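Local coordinates for protein 1-pyrroline-5-carboxylate dehydrogenase (PDB 1UZB) that probably oxidises the aldehyde derived from 1-pyrroline-5-carboxylate to glutamate with a nicotinamide cofactor, as a member of the aldehyde dehydrogenase family, at residues 88-93 against 99-104; 147-152 against 197-202. All coordinates share one frame; numbering follows the deposited sequence.

Interaction 1: 88-93 against 99-104; sequences KTWKDW and SRLLLK
L101 meets W90 and W93 in a small, purely apolar contact where helix 73-90 gives way, through a short turn, to helix 95-111. One methyl group does the touching: CD1 of L101 comes up to the six-membered end of W90 near the ring plane, at its edge, with W90 CH2 3.7 Å away. The same methyl lies 3.9 Å from W93 CZ3, approaching that ring obliquely. W90 CZ3 stands 3.5 Å above the plane of W93, over its centre, so an edge of the first indole sits over a face of the second, the planes steeply inclined but not perpendicular. With CG anti to the backbone N (chi1 179°), the W90 side chain brings its six-membered ring to the L101 methyl. A type I turn from W90 to W93, closed by W93 N to W90 O at 3.1 Å, places W93 so that one face of its ring receives the edge of W90. A226 of helix 213-226 and R454 of a third subunit also pack on L101. The arrangement is a tight connection between consecutive helices of the aldehyde dehydrogenase fold, in which two tryptophans, at the end of one helix and in the turn after it, share a leucine methyl of the next.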
loop_
_atom_site.group_PDB
_atom_site.type_symbol
_atom_site.label_atom_id
_atom_site.label_comp_id
_atom_site.label_asym_id
_atom_site.label_seq_id
_atom_site.Cartn_x
_atom_site.Cartn_y
_atom_site.Cartn_z
ATOM N N LYS A 88 -8.158 33.637 -11.351
ATOM C CA LYS A 88 -9.319 33.067 -12.033
ATOM C C LYS A 88 -8.987 31.900 -12.952
ATOM O O LYS A 88 -9.757 30.943 -13.042
ATOM C CB LYS A 88 -10.061 34.144 -12.833
ATOM C CG LYS A 88 -10.918 35.068 -11.986
ATOM C CD LYS A 88 -11.670 36.069 -12.852
ATOM C CE LYS A 88 -12.614 36.925 -12.021
ATOM N NZ LYS A 88 -11.897 37.675 -10.953
ATOM N N THR A 89 -7.851 31.977 -13.639
ATOM C CA THR A 89 -7.450 30.900 -14.539
ATOM C C THR A 89 -6.346 30.008 -13.973
ATOM O O THR A 89 -6.333 28.807 -14.225
ATOM C CB THR A 89 -7.002 31.448 -15.915
ATOM O OG1 THR A 89 -5.990 32.447 -15.737
ATOM C CG2 THR A 89 -8.189 32.047 -16.657
ATOM N N TRP A 90 -5.430 30.588 -13.201
ATOM C CA TRP A 90 -4.330 29.826 -12.610
ATOM C C TRP A 90 -4.845 28.712 -11.697
ATOM O O TRP A 90 -4.284 27.613 -11.659
ATOM C CB TRP A 90 -3.414 30.779 -11.832
ATOM C CG TRP A 90 -2.244 30.132 -11.132
ATOM C CD1 TRP A 90 -2.021 30.090 -9.782
ATOM C CD2 TRP A 90 -1.119 29.488 -11.745
ATOM N NE1 TRP A 90 -0.826 29.463 -9.519
ATOM C CE2 TRP A 90 -0.251 29.083 -10.704
ATOM C CE3 TRP A 90 -0.758 29.215 -13.073
ATOM C CZ2 TRP A 90 0.955 28.421 -10.948
ATOM C CZ3 TRP A 90 0.444 28.557 -13.316
ATOM C CH2 TRP A 90 1.284 28.168 -12.256
ATOM N N LYS A 91 -5.922 28.990 -10.972
ATOM C CA LYS A 91 -6.494 28.000 -10.067
ATOM C C LYS A 91 -7.017 26.786 -10.831
ATOM O O LYS A 91 -7.138 25.701 -10.257
ATOM C CB LYS A 91 -7.641 28.616 -9.261
ATOM C CG LYS A 91 -8.892 28.888 -10.084
ATOM C CD LYS A 91 -9.948 29.617 -9.270
ATOM C CE LYS A 91 -11.224 29.798 -10.073
ATOM N NZ LYS A 91 -11.860 28.495 -10.403
ATOM N N ASP A 92 -7.326 26.969 -12.115
ATOM C CA ASP A 92 -7.852 25.882 -12.939
ATOM C C ASP A 92 -6.796 25.051 -13.667
ATOM O O ASP A 92 -7.124 24.058 -14.313
ATOM C CB ASP A 92 -8.863 26.413 -13.963
ATOM C CG ASP A 92 -10.122 26.957 -13.317
ATOM O OD1 ASP A 92 -10.494 26.479 -12.224
ATOM O OD2 ASP A 92 -10.751 27.857 -13.914
ATOM N N TRP A 93 -5.535 25.464 -13.591
ATOM C CA TRP A 93 -4.465 24.700 -14.226
ATOM C C TRP A 93 -4.375 23.330 -13.565
ATOM O O TRP A 93 -4.528 23.214 -12.347
ATOM C CB TRP A 93 -3.107 25.378 -14.020
ATOM C CG TRP A 93 -2.734 26.433 -15.005
ATOM C CD1 TRP A 93 -3.504 27.481 -15.425
ATOM C CD2 TRP A 93 -1.460 26.591 -15.641
ATOM N NE1 TRP A 93 -2.786 28.283 -16.279
ATOM C CE2 TRP A 93 -1.529 27.760 -16.429
ATOM C CE3 TRP A 93 -0.266 25.858 -15.617
ATOM C CZ2 TRP A 93 -0.446 28.215 -17.190
ATOM C CZ3 TRP A 93 0.811 26.310 -16.371
ATOM C CH2 TRP A 93 0.711 27.478 -17.147
ATOM N N SER A 99 3.013 22.155 -11.323
ATOM C CA SER A 99 4.224 21.553 -10.780
ATOM C C SER A 99 5.364 21.564 -11.796
ATOM O O SER A 99 6.513 21.821 -11.435
ATOM C CB SER A 99 3.943 20.130 -10.289
ATOM O OG SER A 99 3.154 20.168 -9.106
ATOM N N ARG A 100 5.063 21.293 -13.065
ATOM C CA ARG A 100 6.112 21.326 -14.079
ATOM C C ARG A 100 6.671 22.744 -14.196
ATOM O O ARG A 100 7.860 22.920 -14.445
ATOM C CB ARG A 100 5.586 20.855 -15.439
ATOM C CG ARG A 100 5.574 19.341 -15.618
ATOM C CD ARG A 100 5.142 18.947 -17.033
ATOM N NE ARG A 100 3.695 19.005 -17.237
ATOM C CZ ARG A 100 2.854 18.022 -16.921
ATOM N NH1 ARG A 100 3.312 16.897 -16.389
ATOM N NH2 ARG A 100 1.550 18.166 -17.130
ATOM N N LEU A 101 5.823 23.754 -14.008
ATOM C CA LEU A 101 6.292 25.134 -14.090
ATOM C C LEU A 101 7.304 25.380 -12.970
ATOM O O LEU A 101 8.348 26.001 -13.189
ATOM C CB LEU A 101 5.117 26.113 -13.979
ATOM C CG LEU A 101 5.155 27.263 -14.996
ATOM C CD1 LEU A 101 3.906 28.121 -14.856
ATOM C CD2 LEU A 101 6.413 28.098 -14.793
ATOM N N LEU A 102 7.005 24.890 -11.771
ATOM C CA LEU A 102 7.943 25.049 -10.663
ATOM C C LEU A 102 9.254 24.338 -10.984
ATOM O O LEU A 102 10.335 24.891 -10.781
ATOM C CB LEU A 102 7.367 24.487 -9.357
ATOM C CG LEU A 102 6.716 25.512 -8.422
ATOM C CD1 LEU A 102 5.442 26.040 -9.057
ATOM C CD2 LEU A 102 6.431 24.871 -7.065
ATOM N N LEU A 103 9.165 23.113 -11.493
ATOM C CA LEU A 103 10.373 22.371 -11.825
ATOM C C LEU A 103 11.227 23.126 -12.840
ATOM O O LEU A 103 12.455 23.098 -12.769
ATOM C CB LEU A 103 10.013 20.981 -12.348
ATOM C CG LEU A 103 9.358 20.049 -11.323
ATOM C CD1 LEU A 103 8.904 18.778 -12.020
ATOM C CD2 LEU A 103 10.335 19.735 -10.193
ATOM N N LYS A 104 10.584 23.802 -13.786
ATOM C CA LYS A 104 11.324 24.580 -14.765
ATOM C C LYS A 104 12.056 25.711 -14.044
ATOM O O LYS A 104 13.233 25.960 -14.301
ATOM C CB LYS A 104 10.369 25.145 -15.820
ATOM C CG LYS A 104 10.971 26.237 -16.687
ATOM C CD LYS A 104 12.210 25.775 -17.439
ATOM C CE LYS A 104 11.862 24.889 -18.615
ATOM N NZ LYS A 104 13.059 24.639 -19.482
#

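Interaction 2: 147-152 against 197-202; sequences RAALRY and PVAVGN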
loop_
_atom_site.group_PDB
_atom_site.type_symbol
_atom_site.label_atom_id
_atom_site.label_comp_id
_atom_site.label_asym_id
_atom_site.label_seq_id
_atom_site.Cartn_x
_atom_site.Cartn_y
_atom_site.Cartn_z
ATOM N N ARG A 147 6.596 18.704 -5.914
ATOM C CA ARG A 147 6.206 17.320 -5.675
ATOM C C ARG A 147 5.105 17.210 -4.625
ATOM O O ARG A 147 4.140 16.472 -4.798
ATOM C CB ARG A 147 7.426 16.505 -5.227
ATOM C CG ARG A 147 8.485 16.314 -6.314
ATOM C CD ARG A 147 9.763 15.722 -5.727
ATOM N NE ARG A 147 10.758 15.345 -6.734
ATOM C CZ ARG A 147 11.498 16.199 -7.433
ATOM N NH1 ARG A 147 12.372 15.746 -8.321
ATOM N NH2 ARG A 147 11.377 17.504 -7.244
ATOM N N ALA A 148 5.251 17.951 -3.534
ATOM C CA ALA A 148 4.271 17.902 -2.461
ATOM C C ALA A 148 2.880 18.329 -2.920
ATOM O O ALA A 148 1.874 17.775 -2.468
ATOM C CB ALA A 148 4.731 18.771 -1.297
ATOM N N ALA A 149 2.823 19.304 -3.821
ATOM C CA ALA A 149 1.544 19.800 -4.320
ATOM C C ALA A 149 0.726 18.696 -4.991
ATOM O O ALA A 149 -0.503 18.696 -4.922
ATOM C CB ALA A 149 1.779 20.953 -5.298
ATOM N N LEU A 150 1.399 17.749 -5.635
ATOM C CA LEU A 150 0.687 16.667 -6.309
ATOM C C LEU A 150 -0.057 15.757 -5.338
ATOM O O LEU A 150 -0.995 15.058 -5.727
ATOM C CB LEU A 150 1.663 15.850 -7.157
ATOM C CG LEU A 150 2.140 16.570 -8.424
ATOM C CD1 LEU A 150 3.321 15.831 -9.029
ATOM C CD2 LEU A 150 0.994 16.664 -9.419
ATOM N N ARG A 151 0.354 15.771 -4.074
ATOM C CA ARG A 151 -0.289 14.944 -3.058
ATOM C C ARG A 151 -1.677 15.480 -2.704
ATOM O O ARG A 151 -2.465 14.793 -2.051
ATOM C CB ARG A 151 0.585 14.890 -1.799
ATOM C CG ARG A 151 1.962 14.277 -2.026
ATOM C CD ARG A 151 1.877 12.771 -2.227
ATOM N NE ARG A 151 1.690 12.064 -0.963
ATOM C CZ ARG A 151 2.666 11.812 -0.095
ATOM N NH1 ARG A 151 3.908 12.202 -0.357
ATOM N NH2 ARG A 151 2.400 11.184 1.042
ATOM N N TYR A 152 -1.972 16.702 -3.142
ATOM C CA TYR A 152 -3.263 17.329 -2.866
ATOM C C TYR A 152 -4.155 17.407 -4.100
ATOM O O TYR A 152 -5.221 18.021 -4.056
ATOM C CB TYR A 152 -3.062 18.755 -2.336
ATOM C CG TYR A 152 -2.374 18.839 -0.994
ATOM C CD1 TYR A 152 -0.987 18.908 -0.901
ATOM C CD2 TYR A 152 -3.115 18.839 0.186
ATOM C CE1 TYR A 152 -0.350 18.972 0.341
ATOM C CE2 TYR A 152 -2.494 18.906 1.428
ATOM C CZ TYR A 152 -1.114 18.971 1.500
ATOM O OH TYR A 152 -0.499 19.039 2.729
ATOM N N PRO A 197 2.515 28.680 -1.875
ATOM C CA PRO A 197 1.125 29.053 -2.165
ATOM C C PRO A 197 0.792 28.968 -3.658
ATOM O O PRO A 197 -0.274 28.489 -4.046
ATOM C CB PRO A 197 1.039 30.486 -1.648
ATOM C CG PRO A 197 2.017 30.489 -0.506
ATOM C CD PRO A 197 3.183 29.712 -1.059
ATOM N N VAL A 198 1.715 29.432 -4.490
ATOM C CA VAL A 198 1.523 29.432 -5.936
ATOM C C VAL A 198 1.412 28.027 -6.527
ATOM O O VAL A 198 0.629 27.797 -7.446
ATOM C CB VAL A 198 2.677 30.199 -6.632
ATOM C CG1 VAL A 198 2.677 29.936 -8.133
ATOM C CG2 VAL A 198 2.532 31.689 -6.360
ATOM N N ALA A 199 2.183 27.089 -5.991
ATOM C CA ALA A 199 2.174 25.720 -6.494
ATOM C C ALA A 199 0.784 25.100 -6.529
ATOM O O ALA A 199 0.433 24.394 -7.481
ATOM C CB ALA A 199 3.102 24.853 -5.652
ATOM N N VAL A 200 -0.011 25.368 -5.500
ATOM C CA VAL A 200 -1.345 24.796 -5.425
ATOM C C VAL A 200 -2.463 25.662 -5.994
ATOM O O VAL A 200 -3.643 25.361 -5.797
ATOM C CB VAL A 200 -1.695 24.386 -3.972
ATOM C CG1 VAL A 200 -0.759 23.275 -3.512
ATOM C CG2 VAL A 200 -1.605 25.591 -3.046
ATOM N N GLY A 201 -2.109 26.744 -6.685
ATOM C CA GLY A 201 -3.140 27.556 -7.310
ATOM C C GLY A 201 -3.410 28.963 -6.824
ATOM O O GLY A 201 -4.303 29.622 -7.351
ATOM N N ASN A 202 -2.675 29.431 -5.823
ATOM C CA ASN A 202 -2.872 30.791 -5.333
ATOM C C ASN A 202 -2.001 31.731 -6.157
ATOM O O ASN A 202 -1.149 31.287 -6.934
ATOM C CB ASN A 202 -2.449 30.895 -3.866
ATOM C CG ASN A 202 -3.284 30.031 -2.951
ATOM O OD1 ASN A 202 -4.412 30.380 -2.606
ATOM N ND2 ASN A 202 -2.734 28.888 -2.555
#
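A149 and V200 bring the end of helix 128-149 against the end of helix 188-199, with their CA atoms 5.9 Å apart. Followed outward, the V200 side chain branches at once. From CB, CG1 lies anti to the carbonyl carbon (chi1 -64°), and this branch does the touching: it stands 3.9 Å from A149 CB. The other branch, CG2, sits between the backbone N and the carbonyl carbon and has no near partner in 147-152; the V200 side chain also packs on L507 of strand 507-515. The single methyl of A149 is shared, for A199 CB approaches it as well, at 4.1 Å. With only small side chains at the meeting point, the two backbones can come close without any hydrogen bond between them. Q95 and L503 also pack on A149, so parts of helices 95-111 and 500-504 adjoin the same buried spot.

Hydrogen bonds within 197-202 close off the helix end. P197 O accepts from N202 N at 3.1 Å and from N202 ND2 at 2.9 Å, both donors arriving from the same face of the carbonyl plane. The side-chain bond is fairly straight, at 159°, and the acceptor lies nearly in the N202 amide plane, although the donor is tilted 30° from that of the carbonyl. Further bonds, from ND2 to F506 O and from G175 N to OD1, hold the buried amide at both ends. G201, at positive phi, gives its N to V198 O at 3.0 Å. The two backbone bonds, from N202 N and G201 N, make a Schellman motif with G201 as the C-prime residue, supplemented by the ND2 bond to P197 O; this helix terminus leads directly into strand 203-207 of the six-stranded sheet.

Overall arrangement
Interaction 1 closes before interaction 2 opens along the chain, yet their centres lie only 9 Å apart, on the same side of the chain's centre and within the aldehyde dehydrogenase fold. Between them they draw on helices 73-90, 95-111, 128-149 and 188-199. The two contacts touch directly: W90 NE1 probably donates to V198 O at 3.0 Å, and L102 CD2 packs 3.6 Å from A199 CB. Segment 197-202 is thus approached by both 88-93 and 99-104 as well as by 147-152. As a worked example, this shows how short apolar contacts and helix-end hydrogen bonds form adjoining, mostly buried contacts that share the end of helix 188-199. Neighbouring subunits of the six-chain assembly reach residues of both, more of them at interaction 1.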